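PDB 3S9J: member of DUF4221 family, which is of unknown function but folds as a six-bladed beta-propeller of the DUF4221 family, produced by a gut Bacteroides species. Local coordinates for residues M271-K274 against Y275-V278; D204-Y207 against K208-R211; V308-A311 against D312-I316. One frame throughout, in Å; residues are numbered along the deposited sequence.

Interaction 1: M271-K274 against Y275-V278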
loop_
_atom_site.group_PDB
_atom_site.type_symbol
_atom_site.label_atom_id
_atom_site.label_comp_id
_atom_site.label_asym_id
_atom_site.label_seq_id
_atom_site.Cartn_x
_atom_site.Cartn_y
_atom_site.Cartn_z
HETATM N N MSE A 271 -4.646 6.858 -1.861
HETATM C CA MSE A 271 -5.289 6.637 -0.574
HETATM C C MSE A 271 -6.611 7.380 -0.511
HETATM O O MSE A 271 -6.672 8.575 -0.797
HETATM C CB MSE A 271 -4.389 7.112 0.569
HETATM C CG MSE A 271 -3.083 6.486 0.584
HETATM SE SE MSE A 271 -2.075 7.100 2.150
HETATM C CE MSE A 271 -3.071 6.933 3.386
ATOM N N TYR A 272 -7.661 6.675 -0.099
ATOM C CA TYR A 272 -8.955 7.286 0.127
ATOM C C TYR A 272 -9.062 7.747 1.567
ATOM O O TYR A 272 -8.663 7.035 2.473
ATOM C CB TYR A 272 -10.075 6.277 -0.165
ATOM C CG TYR A 272 -11.450 6.823 0.109
ATOM C CD1 TYR A 272 -11.868 7.983 -0.484
ATOM C CD2 TYR A 272 -12.331 6.158 0.937
ATOM C CE1 TYR A 272 -13.127 8.505 -0.227
ATOM C CE2 TYR A 272 -13.609 6.677 1.198
ATOM C CZ TYR A 272 -13.997 7.839 0.615
ATOM O OH TYR A 272 -15.252 8.390 0.845
ATOM N N ASP A 273 -9.573 8.960 1.763
ATOM C CA ASP A 273 -9.830 9.534 3.075
ATOM C C ASP A 273 -11.346 9.447 3.316
ATOM O O ASP A 273 -12.119 10.241 2.746
ATOM C CB ASP A 273 -9.353 10.999 3.073
ATOM C CG ASP A 273 -9.547 11.713 4.403
ATOM O OD1 ASP A 273 -10.471 11.342 5.182
ATOM O OD2 ASP A 273 -8.751 12.667 4.654
ATOM N N LYS A 274 -11.749 8.477 4.146
ATOM C CA LYS A 274 -13.174 8.186 4.425
ATOM C C LYS A 274 -13.838 9.272 5.268
ATOM O O LYS A 274 -15.054 9.360 5.284
ATOM C CB LYS A 274 -13.349 6.801 5.103
ATOM C CG LYS A 274 -12.782 6.666 6.533
ATOM C CD LYS A 274 -12.631 5.168 7.011
ATOM C CE LYS A 274 -11.532 5.004 8.143
ATOM N NZ LYS A 274 -11.334 3.664 8.933
ATOM N N TYR A 275 -13.043 10.091 5.962
ATOM C CA TYR A 275 -13.576 11.124 6.859
ATOM C C TYR A 275 -13.903 12.393 6.105
ATOM O O TYR A 275 -14.935 13.002 6.321
ATOM C CB TYR A 275 -12.624 11.405 8.027
ATOM C CG TYR A 275 -12.385 10.151 8.856
ATOM C CD1 TYR A 275 -13.342 9.710 9.758
ATOM C CD2 TYR A 275 -11.221 9.400 8.698
ATOM C CE1 TYR A 275 -13.165 8.537 10.497
ATOM C CE2 TYR A 275 -11.003 8.230 9.457
ATOM C CZ TYR A 275 -11.977 7.799 10.351
ATOM O OH TYR A 275 -11.791 6.660 11.080
ATOM N N ARG A 276 -13.016 12.796 5.211
ATOM C CA ARG A 276 -13.210 14.032 4.444
ATOM C C ARG A 276 -13.702 13.785 3.012
ATOM O O ARG A 276 -14.028 14.740 2.305
ATOM C CB ARG A 276 -11.909 14.845 4.463
ATOM C CG ARG A 276 -11.727 15.605 5.768
ATOM C CD ARG A 276 -10.303 15.777 6.149
ATOM N NE ARG A 276 -9.725 14.484 6.453
ATOM C CZ ARG A 276 -9.715 13.910 7.655
ATOM N NH1 ARG A 276 -10.198 14.546 8.730
ATOM N NH2 ARG A 276 -9.196 12.697 7.779
ATOM N N ASN A 277 -13.792 12.521 2.606
ATOM C CA ASN A 277 -14.231 12.134 1.262
ATOM C C ASN A 277 -13.359 12.741 0.134
ATOM O O ASN A 277 -13.860 13.342 -0.826
ATOM C CB ASN A 277 -15.722 12.491 1.072
ATOM C CG ASN A 277 -16.390 11.691 -0.038
ATOM O OD1 ASN A 277 -15.939 10.612 -0.415
ATOM N ND2 ASN A 277 -17.510 12.216 -0.548
ATOM N N VAL A 278 -12.050 12.569 0.285
ATOM C CA VAL A 278 -11.045 13.015 -0.681
ATOM C C VAL A 278 -10.056 11.883 -0.920
ATOM O O VAL A 278 -10.095 10.876 -0.229
ATOM C CB VAL A 278 -10.297 14.292 -0.180
ATOM C CG1 VAL A 278 -11.256 15.472 -0.042
ATOM C CG2 VAL A 278 -9.596 14.030 1.141
#

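Interaction 2: D204-Y207 against K208-R211. With FMT (formic acid), chain H.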
loop_
_atom_site.group_PDB
_atom_site.type_symbol
_atom_site.label_atom_id
_atom_site.label_comp_id
_atom_site.label_asym_id
_atom_site.label_seq_id
_atom_site.Cartn_x
_atom_site.Cartn_y
_atom_site.Cartn_z
ATOM N N ASP A 204 -6.940 1.657 -3.608
ATOM C CA ASP A 204 -7.713 1.749 -2.397
ATOM C C ASP A 204 -9.176 1.516 -2.739
ATOM O O ASP A 204 -9.571 1.576 -3.904
ATOM C CB ASP A 204 -7.512 3.098 -1.702
ATOM C CG ASP A 204 -7.640 3.017 -0.171
ATOM O OD1 ASP A 204 -8.185 2.012 0.362
ATOM O OD2 ASP A 204 -7.161 3.962 0.503
ATOM N N TYR A 205 -9.960 1.229 -1.709
ATOM C CA TYR A 205 -11.365 0.900 -1.885
ATOM C C TYR A 205 -12.213 1.808 -1.002
ATOM O O TYR A 205 -11.993 1.894 0.186
ATOM C CB TYR A 205 -11.644 -0.570 -1.573
ATOM C CG TYR A 205 -13.007 -1.032 -2.092
ATOM C CD1 TYR A 205 -13.183 -1.361 -3.423
ATOM C CD2 TYR A 205 -14.114 -1.146 -1.244
ATOM C CE1 TYR A 205 -14.392 -1.771 -3.905
ATOM C CE2 TYR A 205 -15.337 -1.564 -1.730
ATOM C CZ TYR A 205 -15.466 -1.880 -3.055
ATOM O OH TYR A 205 -16.674 -2.320 -3.548
ATOM N N ASN A 206 -13.179 2.459 -1.623
ATOM C CA ASN A 206 -14.081 3.420 -0.997
ATOM C C ASN A 206 -15.385 2.669 -0.740
ATOM O O ASN A 206 -16.132 2.375 -1.669
ATOM C CB ASN A 206 -14.243 4.588 -1.990
ATOM C CG ASN A 206 -15.386 5.544 -1.658
ATOM O OD1 ASN A 206 -16.276 5.242 -0.862
ATOM N ND2 ASN A 206 -15.366 6.707 -2.299
ATOM N N TYR A 207 -15.621 2.304 0.513
ATOM C CA TYR A 207 -16.799 1.493 0.861
ATOM C C TYR A 207 -18.093 2.283 0.790
ATOM O O TYR A 207 -19.146 1.722 0.524
ATOM C CB TYR A 207 -16.655 0.848 2.234
ATOM C CG TYR A 207 -15.665 -0.316 2.257
ATOM C CD1 TYR A 207 -16.068 -1.604 1.870
ATOM C CD2 TYR A 207 -14.356 -0.138 2.687
ATOM C CE1 TYR A 207 -15.195 -2.664 1.891
ATOM C CE2 TYR A 207 -13.455 -1.203 2.704
ATOM C CZ TYR A 207 -13.894 -2.472 2.324
ATOM O OH TYR A 207 -13.031 -3.546 2.337
ATOM N N LYS A 208 -18.008 3.587 1.016
ATOM C CA LYS A 208 -19.178 4.466 0.887
ATOM C C LYS A 208 -19.827 4.329 -0.489
ATOM O O LYS A 208 -21.054 4.224 -0.608
ATOM C CB LYS A 208 -18.744 5.921 1.116
ATOM C CG LYS A 208 -19.858 7.002 0.980
ATOM C CD LYS A 208 -19.204 8.406 0.881
ATOM C CE LYS A 208 -20.137 9.472 0.355
ATOM N NZ LYS A 208 -20.855 10.156 1.460
ATOM N N GLU A 209 -19.009 4.371 -1.538
ATOM C CA GLU A 209 -19.516 4.336 -2.916
ATOM C C GLU A 209 -19.259 3.000 -3.600
ATOM O O GLU A 209 -19.561 2.868 -4.784
ATOM C CB GLU A 209 -18.877 5.452 -3.762
ATOM C CG GLU A 209 -19.085 6.857 -3.238
ATOM C CD GLU A 209 -20.551 7.296 -3.271
ATOM O OE1 GLU A 209 -21.363 6.649 -3.964
ATOM O OE2 GLU A 209 -20.877 8.294 -2.606
ATOM N N SER A 210 -18.704 2.029 -2.876
ATOM C CA SER A 210 -18.347 0.721 -3.444
ATOM C C SER A 210 -17.492 0.907 -4.697
ATOM O O SER A 210 -17.823 0.448 -5.807
ATOM C CB SER A 210 -19.621 -0.107 -3.708
ATOM O OG SER A 210 -20.115 -0.564 -2.465
ATOM N N ARG A 211 -16.378 1.610 -4.496
ATOM C CA ARG A 211 -15.602 2.163 -5.586
ATOM C C ARG A 211 -14.111 1.843 -5.396
ATOM O O ARG A 211 -13.527 2.146 -4.365
ATOM C CB ARG A 211 -15.834 3.682 -5.636
ATOM C CG ARG A 211 -15.021 4.454 -6.632
ATOM C CD ARG A 211 -15.509 5.894 -6.725
ATOM N NE ARG A 211 -16.794 5.942 -7.426
ATOM C CZ ARG A 211 -17.708 6.891 -7.292
ATOM N NH1 ARG A 211 -17.511 7.921 -6.480
ATOM N NH2 ARG A 211 -18.837 6.799 -7.979
HETATM C C FMT H . -18.887 -3.707 -0.774
HETATM O O1 FMT H . -18.392 -2.917 -1.582
HETATM O O2 FMT H . -18.424 -3.927 0.353
HETATM O O HOH W 1 -17.430 -2.315 -6.175
HETATM O O HOH W 2 -19.607 -0.827 0.096
#

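Interaction 3: V308-A311 against D312-I316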
loop_
_atom_site.group_PDB
_atom_site.type_symbol
_atom_site.label_atom_id
_atom_site.label_comp_id
_atom_site.label_asym_id
_atom_site.label_seq_id
_atom_site.Cartn_x
_atom_site.Cartn_y
_atom_site.Cartn_z
ATOM N N VAL A 308 -4.043 16.212 -3.800
ATOM C CA VAL A 308 -5.355 16.045 -3.192
ATOM C C VAL A 308 -6.427 16.097 -4.286
ATOM O O VAL A 308 -6.467 17.039 -5.065
ATOM C CB VAL A 308 -5.642 17.129 -2.128
ATOM C CG1 VAL A 308 -7.014 16.875 -1.481
ATOM C CG2 VAL A 308 -4.536 17.143 -1.055
ATOM N N LEU A 309 -7.274 15.074 -4.362
ATOM C CA LEU A 309 -8.372 15.048 -5.315
ATOM C C LEU A 309 -9.680 14.983 -4.533
ATOM O O LEU A 309 -9.750 14.332 -3.480
ATOM C CB LEU A 309 -8.280 13.835 -6.239
ATOM C CG LEU A 309 -7.000 13.701 -7.075
ATOM C CD1 LEU A 309 -5.940 12.787 -6.393
ATOM C CD2 LEU A 309 -7.331 13.209 -8.501
ATOM N N ASN A 310 -10.716 15.641 -5.038
ATOM C CA ASN A 310 -12.010 15.562 -4.374
ATOM C C ASN A 310 -12.736 14.284 -4.794
ATOM O O ASN A 310 -12.170 13.474 -5.524
ATOM C CB ASN A 310 -12.853 16.840 -4.603
ATOM C CG ASN A 310 -13.241 17.050 -6.050
ATOM O OD1 ASN A 310 -13.232 16.121 -6.862
ATOM N ND2 ASN A 310 -13.617 18.282 -6.375
ATOM N N ALA A 311 -13.988 14.115 -4.365
ATOM C CA ALA A 311 -14.720 12.852 -4.576
ATOM C C ALA A 311 -15.057 12.613 -6.048
ATOM O O ALA A 311 -15.344 11.481 -6.448
ATOM C CB ALA A 311 -15.975 12.794 -3.698
ATOM N N ASP A 312 -14.990 13.671 -6.857
ATOM C CA ASP A 312 -15.223 13.563 -8.285
ATOM C C ASP A 312 -13.926 13.409 -9.069
ATOM O O ASP A 312 -13.931 13.484 -10.290
ATOM C CB ASP A 312 -15.979 14.794 -8.780
ATOM C CG ASP A 312 -17.372 14.931 -8.157
ATOM O OD1 ASP A 312 -18.116 13.929 -8.069
ATOM O OD2 ASP A 312 -17.722 16.063 -7.777
ATOM N N PHE A 313 -12.829 13.172 -8.356
ATOM C CA PHE A 313 -11.498 13.006 -8.926
ATOM C C PHE A 313 -10.980 14.231 -9.653
ATOM O O PHE A 313 -10.230 14.112 -10.620
ATOM C CB PHE A 313 -11.432 11.753 -9.790
ATOM C CG PHE A 313 -11.746 10.504 -9.025
ATOM C CD1 PHE A 313 -10.787 9.906 -8.233
ATOM C CD2 PHE A 313 -13.023 9.982 -9.034
ATOM C CE1 PHE A 313 -11.091 8.760 -7.508
ATOM C CE2 PHE A 313 -13.334 8.863 -8.309
ATOM C CZ PHE A 313 -12.377 8.250 -7.554
ATOM N N GLU A 314 -11.368 15.405 -9.154
ATOM C CA GLU A 314 -10.792 16.653 -9.594
ATOM C C GLU A 314 -9.635 16.997 -8.666
ATOM O O GLU A 314 -9.764 16.915 -7.447
ATOM C CB GLU A 314 -11.849 17.762 -9.581
ATOM C CG GLU A 314 -13.035 17.460 -10.509
ATOM C CD GLU A 314 -14.236 18.362 -10.286
ATOM O OE1 GLU A 314 -14.328 19.020 -9.221
ATOM O OE2 GLU A 314 -15.103 18.386 -11.187
ATOM N N ILE A 315 -8.491 17.359 -9.241
ATOM C CA ILE A 315 -7.347 17.812 -8.447
ATOM C C ILE A 315 -7.672 19.174 -7.819
ATOM O O ILE A 315 -8.000 20.126 -8.536
ATOM C CB ILE A 315 -6.070 17.937 -9.298
ATOM C CG1 ILE A 315 -5.668 16.582 -9.881
ATOM C CG2 ILE A 315 -4.901 18.499 -8.445
ATOM C CD1 ILE A 315 -4.579 16.687 -10.924
ATOM N N ILE A 316 -7.613 19.257 -6.493
ATOM C CA ILE A 316 -7.909 20.494 -5.769
ATOM C C ILE A 316 -6.671 21.109 -5.098
ATOM O O ILE A 316 -6.720 22.233 -4.607
ATOM C CB ILE A 316 -9.084 20.345 -4.767
ATOM C CG1 ILE A 316 -8.859 19.199 -3.756
ATOM C CG2 ILE A 316 -10.370 20.152 -5.528
ATOM C CD1 ILE A 316 -9.793 19.273 -2.533
#

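Interaction 1: M271-K274 against Y275-V278
A G1 beta bulge closes the hairpin between strands 266-273 and 278-284 of one propeller blade, with N277 and V278 both facing D273. D273 N donates to V278 O (2.8 Å), while D273 O receives two weak bonds, from N277 N and V278 N. N277 takes the left-handed backbone conformation the bulge needs, one that asparagine tolerates well. N277 OD1 accepts Y272 OH at 2.6 Å; the hydroxyl lies above the amide plane, and ring and amide stand 85° apart. The carboxylate of D273 organises the turn. With its CG anti to the backbone N (chi1 -179°), OD1 turns back over the loop and takes both Y275 N (3.0 Å) and R276 N (2.9 Å), the first bond making an Asx turn. R276 bends its chain round to meet OD2 from the syn side through NE (2.7 Å) and NH2 (3.2 Å), a salt bridge in the guanidinium plane. Y280 adds its hydroxyl to OD2, and backbone oxygens of G334 and R335 take other guanidinium hydrogens. K274 lays CG over one face of the Y275 ring, 3.9 Å from its centroid, and reaches on to Q33. Two turn amides would probably lose their acceptor, and R276 its counter-charge, with an alanine here in place of D273. Four donors from this loop on one buried carboxylate would be expected to keep it ionised.

Interaction 2: D204-Y207 against K208-R211
N206 and R211 pair as antiparallel, hydrogen-bonded neighbours where strand 201-206 turns into strand 211-216: N206 N reaches R211 O at 2.8 Å, almost straight at 174°, and R211 N returns to N206 O at 2.9 Å. S210 faces N206 as well, which makes this a G1 beta bulge at the end of a propeller hairpin, and S210 has the positive phi (52°) that the bulge imposes. The side chain of N206 braces the turn. Its OD1 accepts E209 N at 2.9 Å, the donor standing well above the amide plane, while ND2 is taken by the hydroxyl of Y279; asparagine suits the spot because it can accept and donate at once. The E209 chain runs beside that amide, and R211 leads away to a salt bridge with D226. Y205, its CG anti to the backbone N (chi1 -165°), lays one ring face against the backbone of R211. That places its hydroxyl beside S210, where Y205 OH donates to O1 of a formic acid at 2.7 Å, probably a guest from the crystallisation liquor. A water joins the same hydroxyl to S210 O. Y207 puts its ring under CD2 of Y205, which sits over its centre, and its OH is hydrogen-bonded to the backbone N of I140. A second water bridges the two halves of the turn, donating to Y207 O at 2.6 Å and hydrogen-bonded also to S210 OG.

Interaction 3: V308-A311 against D312-I316
N310 carries CG between its backbone N and carbonyl carbon (chi1 65°), which folds the amide back across the turn toward E314, whose own CG lies anti to its carbonyl carbon with the chain extended beyond. The two side chains therefore meet: ND2 of N310 donates to E314 OE1 at 3.0 Å, nearly straight at 174°, reaching the carboxylate on its anti side. The same amide offers OD1 to E314 N at 3.0 Å, with the donor above the amide plane, and more weakly to D312 N. Asparagine thus binds backbone and side chain of E314 together, a double task for which it has both an acceptor and a donor. The main chain adds F313 N to N310 O (2.9 Å) and N310 N to E314 O (2.9 Å). F313 adopts a left-handed backbone conformation, and its ring stacks with Y279 and Y234. Toward the strands, I316 N bonds to V308 O, and CG1 of V308 meets CG1 of I316 at 3.7 Å. On the face of L309 and I315, CD2 of the leucine lies near CG1 of the isoleucine in a non-hydrogen-bonded pair. A type I turn from N310 to F313, fastened by the asparagine side chain, thus ends the antiparallel hairpin of strands 304-309 and 315-321, the last two of a four-stranded propeller blade.

How the interactions relate
Interaction 1 closes the first hairpin of a blade and interaction 3 its last, whereas interaction 2 closes the first hairpin of the preceding blade; all are partly buried, interaction 3 lying farthest from the chain's centre. Interactions 1 and 2 share the G1 bulge and an Asp or Asn at the strand end; both side chains accept turn amides, but the carboxylate adds a salt bridge while the amide also donates, and two waters and a formic acid lie beside the second. In interaction 3 the asparagine instead faces a glutamate in a type I turn, beside aliphatic packing. They also touch: Y272 N probably bonds to D204 OD2, V278 packs on L309, and R211 meets the ring of F313.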